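Local coordinates for protein putative sarcosine dimethylglycine methyltransferase (Galdieria sulphuraria, PDB 2O57) that probably transfers methyl groups from S-adenosylmethionine to sarcosine and dimethylglycine, at residues Ile45-Ile59 against Arg234-Glu248. Residues are numbered along the deposited sequence; the frame is centred on the assembly and turned at random.
Sequences IHVGLYKEPVDQDEI and RPDSLVHHYSKVKAE
Tyr50 and His241 meet where the loop before helix 59-76 lies along helix 235-251, which follows strand 226-233 in the Rossmann-like methyltransferase fold. Three helix side chains hydrogen-bond to the loop. Tyr50 OH lies 2.6 Å from His241 ND1, in a bond that either could donate; the two rings touch rim to rim, their planes 45° apart. A turn earlier, Ser237, short enough to sit close under the loop, gives its OG proton to Gly48 O at 2.9 Å, in the carbonyl plane on a lone pair. A water bridges the same OG to Tyr50 N. Lys244 suits the far end because it joins a flexible apolar chain to a strong donor: its stem, bent at chi2 and chi3, runs past Tyr50 CE1 and Val54 CG1 and brings NZ to Val54 O at 3.0 Å and Asp57 O at 2.8 Å. Shortened to an alanine, this position would probably leave Val54 O and Asp57 O without the ammonium that joins them, and the turn at 54-57 less firmly tied to the helix. Asp57 itself directs its carboxylate to Lys51 N within the loop and to Arg65 of helix 59-76, with which it forms a salt bridge.

Apolar contacts fill in between these bonds. Ile59 lays CD1 against the Lys244 backbone and Val245 CG2, 3.9 Å from the latter, while Leu49 sets CD2 over one face of the Arg234 guanidinium, whose NH1 pairs with Glu73 of the second subunit. Flat imidazoles suit CH-pi contacts, and both histidines make one. His241, whose CG lies anti to its own backbone N (chi1 -175°), thereby brings its ring under Val47 CA, with Val245 CG2 on the opposite face. Val54 CG2 sits 3.6 Å from the His240 ring centroid, only 4° off the normal.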
loop_
_atom_site.group_PDB
_atom_site.type_symbol
_atom_site.label_atom_id
_atom_site.label_comp_id
_atom_site.label_asym_id
_atom_site.label_seq_id
_atom_site.Cartn_x
_atom_site.Cartn_y
_atom_site.Cartn_z
ATOM N N ILE A 45 3.683 -9.487 -17.414
ATOM C CA ILE A 45 4.457 -9.184 -16.200
ATOM C C ILE A 45 4.476 -7.687 -15.856
ATOM O O ILE A 45 4.749 -6.821 -16.718
ATOM C CB ILE A 45 5.940 -9.669 -16.396
ATOM C CG1 ILE A 45 5.982 -11.172 -16.680
ATOM C CG2 ILE A 45 6.886 -9.255 -15.189
ATOM C CD1 ILE A 45 5.451 -12.082 -15.499
ATOM N N HIS A 46 4.286 -7.389 -14.573
ATOM C CA HIS A 46 4.460 -6.041 -14.059
ATOM C C HIS A 46 5.245 -6.172 -12.758
ATOM O O HIS A 46 5.545 -7.303 -12.337
ATOM C CB HIS A 46 3.107 -5.341 -13.799
ATOM C CG HIS A 46 2.195 -5.355 -14.992
ATOM N ND1 HIS A 46 1.283 -6.363 -15.209
ATOM C CD2 HIS A 46 2.114 -4.531 -16.065
ATOM C CE1 HIS A 46 0.643 -6.140 -16.346
ATOM N NE2 HIS A 46 1.132 -5.034 -16.891
ATOM N N VAL A 47 5.578 -5.034 -12.145
ATOM C CA VAL A 47 6.396 -5.058 -10.923
ATOM C C VAL A 47 5.732 -5.966 -9.894
ATOM O O VAL A 47 4.567 -5.833 -9.647
ATOM C CB VAL A 47 6.691 -3.666 -10.387
ATOM C CG1 VAL A 47 7.537 -3.731 -9.112
ATOM C CG2 VAL A 47 7.455 -2.825 -11.475
ATOM N N GLY A 48 6.496 -6.913 -9.348
ATOM C CA GLY A 48 5.976 -7.962 -8.501
ATOM C C GLY A 48 6.008 -7.654 -7.007
ATOM O O GLY A 48 6.717 -6.749 -6.563
ATOM N N LEU A 49 5.239 -8.435 -6.256
ATOM C CA LEU A 49 5.337 -8.471 -4.799
ATOM C C LEU A 49 6.136 -9.755 -4.450
ATOM O O LEU A 49 5.657 -10.873 -4.659
ATOM C CB LEU A 49 3.932 -8.451 -4.160
ATOM C CG LEU A 49 3.026 -7.209 -4.355
ATOM C CD1 LEU A 49 1.660 -7.495 -3.660
ATOM C CD2 LEU A 49 3.734 -5.944 -3.790
ATOM N N TYR A 50 7.372 -9.582 -3.977
ATOM C CA TYR A 50 8.333 -10.696 -3.775
ATOM C C TYR A 50 8.382 -11.238 -2.333
ATOM O O TYR A 50 8.237 -10.489 -1.370
ATOM C CB TYR A 50 9.744 -10.309 -4.244
ATOM C CG TYR A 50 9.766 -10.164 -5.751
ATOM C CD1 TYR A 50 10.081 -11.271 -6.566
ATOM C CD2 TYR A 50 9.450 -8.944 -6.358
ATOM C CE1 TYR A 50 10.081 -11.184 -7.968
ATOM C CE2 TYR A 50 9.419 -8.840 -7.787
ATOM C CZ TYR A 50 9.749 -9.952 -8.575
ATOM O OH TYR A 50 9.703 -9.832 -9.950
ATOM N N LYS A 51 8.551 -12.550 -2.206
ATOM C CA LYS A 51 8.609 -13.224 -0.902
ATOM C C LYS A 51 10.085 -13.519 -0.639
ATOM O O LYS A 51 10.758 -14.026 -1.523
ATOM C CB LYS A 51 7.833 -14.541 -0.999
ATOM C CG LYS A 51 7.867 -15.427 0.231
ATOM C CD LYS A 51 6.887 -16.616 0.039
ATOM C CE LYS A 51 6.997 -17.647 1.189
ATOM N NZ LYS A 51 5.939 -18.744 1.086
ATOM N N GLU A 52 10.591 -13.212 0.552
ATOM C CA GLU A 52 11.973 -13.613 0.934
ATOM C C GLU A 52 12.104 -15.113 1.146
ATOM O O GLU A 52 11.149 -15.729 1.625
ATOM C CB GLU A 52 12.402 -12.895 2.218
ATOM C CG GLU A 52 12.533 -11.401 2.008
ATOM C CD GLU A 52 13.879 -11.004 1.387
ATOM O OE1 GLU A 52 14.672 -11.903 0.999
ATOM O OE2 GLU A 52 14.127 -9.781 1.266
ATOM N N PRO A 53 13.264 -15.730 0.765
ATOM C CA PRO A 53 14.422 -15.149 0.055
ATOM C C PRO A 53 14.117 -14.876 -1.421
ATOM O O PRO A 53 13.712 -15.782 -2.194
ATOM C CB PRO A 53 15.532 -16.200 0.222
ATOM C CG PRO A 53 14.781 -17.527 0.462
ATOM C CD PRO A 53 13.448 -17.161 1.092
ATOM N N VAL A 54 14.240 -13.605 -1.783
ATOM C CA VAL A 54 13.838 -13.127 -3.082
ATOM C C VAL A 54 14.566 -13.888 -4.211
ATOM O O VAL A 54 13.989 -14.130 -5.270
ATOM C CB VAL A 54 14.047 -11.593 -3.174
ATOM C CG1 VAL A 54 13.758 -11.093 -4.554
ATOM C CG2 VAL A 54 13.149 -10.866 -2.148
ATOM N N ASP A 55 15.812 -14.287 -3.973
ATOM C CA ASP A 55 16.581 -14.987 -5.031
ATOM C C ASP A 55 15.919 -16.334 -5.394
ATOM O O ASP A 55 16.046 -16.795 -6.538
ATOM C CB ASP A 55 18.047 -15.163 -4.611
ATOM C CG ASP A 55 18.223 -16.273 -3.619
ATOM O OD1 ASP A 55 17.985 -16.050 -2.419
ATOM O OD2 ASP A 55 18.573 -17.387 -4.054
ATOM N N GLN A 56 15.158 -16.911 -4.452
ATOM C CA GLN A 56 14.412 -18.173 -4.662
ATOM C C GLN A 56 12.995 -18.000 -5.239
ATOM O O GLN A 56 12.369 -18.986 -5.687
ATOM C CB GLN A 56 14.275 -18.956 -3.354
ATOM C CG GLN A 56 15.562 -19.445 -2.740
ATOM C CD GLN A 56 16.334 -20.307 -3.697
ATOM O OE1 GLN A 56 15.835 -21.325 -4.184
ATOM N NE2 GLN A 56 17.545 -19.888 -4.007
ATOM N N ASP A 57 12.491 -16.769 -5.204
ATOM C CA ASP A 57 11.130 -16.472 -5.648
ATOM C C ASP A 57 11.102 -16.374 -7.175
ATOM O O ASP A 57 12.130 -16.229 -7.811
ATOM C CB ASP A 57 10.645 -15.174 -4.985
ATOM C CG ASP A 57 9.121 -15.044 -4.961
ATOM O OD1 ASP A 57 8.414 -16.032 -5.183
ATOM O OD2 ASP A 57 8.630 -13.939 -4.693
ATOM N N GLU A 58 9.946 -16.545 -7.781
ATOM C CA GLU A 58 9.879 -16.416 -9.232
ATOM C C GLU A 58 9.127 -15.140 -9.617
ATOM O O GLU A 58 8.166 -14.738 -8.950
ATOM C CB GLU A 58 9.192 -17.646 -9.858
ATOM C CG GLU A 58 9.779 -19.022 -9.482
ATOM C CD GLU A 58 11.059 -19.365 -10.208
ATOM O OE1 GLU A 58 11.603 -18.488 -10.945
ATOM O OE2 GLU A 58 11.522 -20.536 -10.038
ATOM N N ILE A 59 9.562 -14.524 -10.714
ATOM C CA ILE A 59 8.963 -13.295 -11.209
ATOM C C ILE A 59 7.462 -13.517 -11.542
ATOM O O ILE A 59 6.628 -12.707 -11.199
ATOM C CB ILE A 59 9.764 -12.788 -12.430
ATOM C CG1 ILE A 59 11.172 -12.362 -11.977
ATOM C CG2 ILE A 59 8.984 -11.698 -13.212
ATOM C CD1 ILE A 59 12.083 -11.872 -13.097
ATOM N N ARG A 234 6.240 1.153 -2.689
ATOM C CA ARG A 234 6.973 -0.072 -2.418
ATOM C C ARG A 234 8.331 0.003 -3.097
ATOM O O ARG A 234 8.509 -0.636 -4.149
ATOM C CB ARG A 234 6.191 -1.268 -2.946
ATOM C CG ARG A 234 4.817 -1.452 -2.248
ATOM C CD ARG A 234 4.063 -2.606 -2.892
ATOM N NE ARG A 234 2.678 -2.738 -2.428
ATOM C CZ ARG A 234 2.314 -3.545 -1.440
ATOM N NH1 ARG A 234 3.227 -4.301 -0.788
ATOM N NH2 ARG A 234 1.022 -3.622 -1.124
ATOM N N PRO A 235 9.293 0.763 -2.509
ATOM C CA PRO A 235 10.637 0.763 -3.132
ATOM C C PRO A 235 11.321 -0.611 -3.019
ATOM O O PRO A 235 12.154 -0.954 -3.869
ATOM C CB PRO A 235 11.396 1.852 -2.365
ATOM C CG PRO A 235 10.678 1.943 -1.021
ATOM C CD PRO A 235 9.226 1.651 -1.316
ATOM N N ASP A 236 10.929 -1.426 -2.032
ATOM C CA ASP A 236 11.399 -2.807 -1.987
ATOM C C ASP A 236 11.036 -3.631 -3.222
ATOM O O ASP A 236 11.892 -4.312 -3.760
ATOM C CB ASP A 236 11.065 -3.538 -0.654
ATOM C CG ASP A 236 9.555 -3.681 -0.374
ATOM O OD1 ASP A 236 8.663 -3.132 -1.100
ATOM O OD2 ASP A 236 9.275 -4.358 0.645
ATOM N N SER A 237 9.781 -3.571 -3.658
ATOM C CA SER A 237 9.335 -4.230 -4.875
ATOM C C SER A 237 10.111 -3.743 -6.106
ATOM O O SER A 237 10.493 -4.559 -6.953
ATOM C CB SER A 237 7.816 -4.061 -5.087
ATOM O OG SER A 237 7.096 -5.016 -4.288
ATOM N N LEU A 238 10.306 -2.428 -6.217
ATOM C CA LEU A 238 11.050 -1.851 -7.329
ATOM C C LEU A 238 12.453 -2.476 -7.423
ATOM O O LEU A 238 12.847 -2.981 -8.507
ATOM C CB LEU A 238 11.163 -0.343 -7.166
ATOM C CG LEU A 238 11.770 0.366 -8.391
ATOM C CD1 LEU A 238 10.679 0.756 -9.314
ATOM C CD2 LEU A 238 12.537 1.604 -7.929
ATOM N N VAL A 239 13.173 -2.470 -6.297
ATOM C CA VAL A 239 14.533 -3.058 -6.202
ATOM C C VAL A 239 14.531 -4.556 -6.498
ATOM O O VAL A 239 15.324 -5.020 -7.342
ATOM C CB VAL A 239 15.204 -2.755 -4.833
ATOM C CG1 VAL A 239 16.510 -3.591 -4.642
ATOM C CG2 VAL A 239 15.466 -1.278 -4.736
ATOM N N HIS A 240 13.626 -5.306 -5.861
ATOM C CA HIS A 240 13.621 -6.754 -6.055
ATOM C C HIS A 240 13.271 -7.087 -7.497
ATOM O O HIS A 240 13.890 -7.970 -8.087
ATOM C CB HIS A 240 12.588 -7.425 -5.171
ATOM C CG HIS A 240 12.899 -7.323 -3.713
ATOM N ND1 HIS A 240 11.918 -7.231 -2.750
ATOM C CD2 HIS A 240 14.082 -7.301 -3.056
ATOM C CE1 HIS A 240 12.484 -7.160 -1.555
ATOM N NE2 HIS A 240 13.793 -7.187 -1.713
ATOM N N HIS A 241 12.245 -6.423 -8.015
ATOM C CA HIS A 241 11.717 -6.765 -9.335
ATOM C C HIS A 241 12.756 -6.525 -10.426
ATOM O O HIS A 241 13.002 -7.405 -11.243
ATOM C CB HIS A 241 10.501 -5.923 -9.657
ATOM C CG HIS A 241 9.842 -6.311 -10.938
ATOM N ND1 HIS A 241 9.220 -7.536 -11.116
ATOM C CD2 HIS A 241 9.743 -5.650 -12.115
ATOM C CE1 HIS A 241 8.722 -7.585 -12.341
ATOM N NE2 HIS A 241 9.025 -6.452 -12.965
ATOM N N TYR A 242 13.360 -5.339 -10.427
ATOM C CA TYR A 242 14.352 -5.042 -11.442
ATOM C C TYR A 242 15.649 -5.838 -11.291
ATOM O O TYR A 242 16.220 -6.235 -12.310
ATOM C CB TYR A 242 14.557 -3.542 -11.571
ATOM C CG TYR A 242 13.344 -2.912 -12.211
ATOM C CD1 TYR A 242 12.858 -3.393 -13.443
ATOM C CD2 TYR A 242 12.656 -1.889 -11.590
ATOM C CE1 TYR A 242 11.724 -2.839 -14.040
ATOM C CE2 TYR A 242 11.504 -1.319 -12.196
ATOM C CZ TYR A 242 11.063 -1.790 -13.393
ATOM O OH TYR A 242 9.960 -1.222 -13.975
ATOM N N SER A 243 16.030 -6.162 -10.041
ATOM C CA SER A 243 17.146 -7.099 -9.793
ATOM C C SER A 243 16.848 -8.506 -10.372
ATOM O O SER A 243 17.710 -9.125 -11.038
ATOM C CB SER A 243 17.432 -7.212 -8.269
ATOM O OG SER A 243 17.846 -5.954 -7.767
ATOM N N LYS A 244 15.635 -9.023 -10.124
ATOM C CA LYS A 244 15.257 -10.331 -10.679
ATOM C C LYS A 244 15.162 -10.310 -12.218
ATOM O O LYS A 244 15.588 -11.263 -12.894
ATOM C CB LYS A 244 13.910 -10.783 -10.108
ATOM C CG LYS A 244 13.903 -10.972 -8.563
ATOM C CD LYS A 244 14.585 -12.227 -8.153
ATOM C CE LYS A 244 13.774 -13.428 -8.569
ATOM N NZ LYS A 244 14.418 -14.688 -8.166
ATOM N N VAL A 245 14.605 -9.243 -12.774
ATOM C CA VAL A 245 14.551 -9.145 -14.237
ATOM C C VAL A 245 15.970 -9.106 -14.835
ATOM O O VAL A 245 16.248 -9.785 -15.872
ATOM C CB VAL A 245 13.718 -7.936 -14.699
ATOM C CG1 VAL A 245 13.847 -7.796 -16.222
ATOM C CG2 VAL A 245 12.228 -8.118 -14.314
ATOM N N LYS A 246 16.882 -8.365 -14.198
ATOM C CA LYS A 246 18.267 -8.332 -14.671
ATOM C C LYS A 246 18.923 -9.704 -14.626
ATOM O O LYS A 246 19.684 -10.060 -15.539
ATOM C CB LYS A 246 19.105 -7.311 -13.889
ATOM C CG LYS A 246 20.496 -7.072 -14.508
ATOM C CD LYS A 246 21.271 -5.905 -13.818
ATOM C CE LYS A 246 21.673 -6.334 -12.453
ATOM N NZ LYS A 246 22.905 -7.216 -12.562
ATOM N N ALA A 247 18.659 -10.459 -13.553
ATOM C CA ALA A 247 19.190 -11.816 -13.422
ATOM C C ALA A 247 18.658 -12.706 -14.562
ATOM O O ALA A 247 19.399 -13.481 -15.141
ATOM C CB ALA A 247 18.791 -12.408 -12.033
ATOM N N GLU A 248 17.362 -12.615 -14.845
ATOM C CA GLU A 248 16.766 -13.383 -15.958
ATOM C C GLU A 248 17.328 -12.987 -17.331
ATOM O O GLU A 248 17.566 -13.856 -18.191
ATOM C CB GLU A 248 15.227 -13.256 -15.965
ATOM C CG GLU A 248 14.574 -14.272 -16.922
ATOM C CD GLU A 248 14.653 -15.720 -16.411
ATOM O OE1 GLU A 248 14.975 -15.967 -15.217
ATOM O OE2 GLU A 248 14.429 -16.626 -17.222
HETATM O O HOH W 1 8.615 -7.145 -2.974
HETATM O O HOH W 2 14.199 -17.307 -10.109
#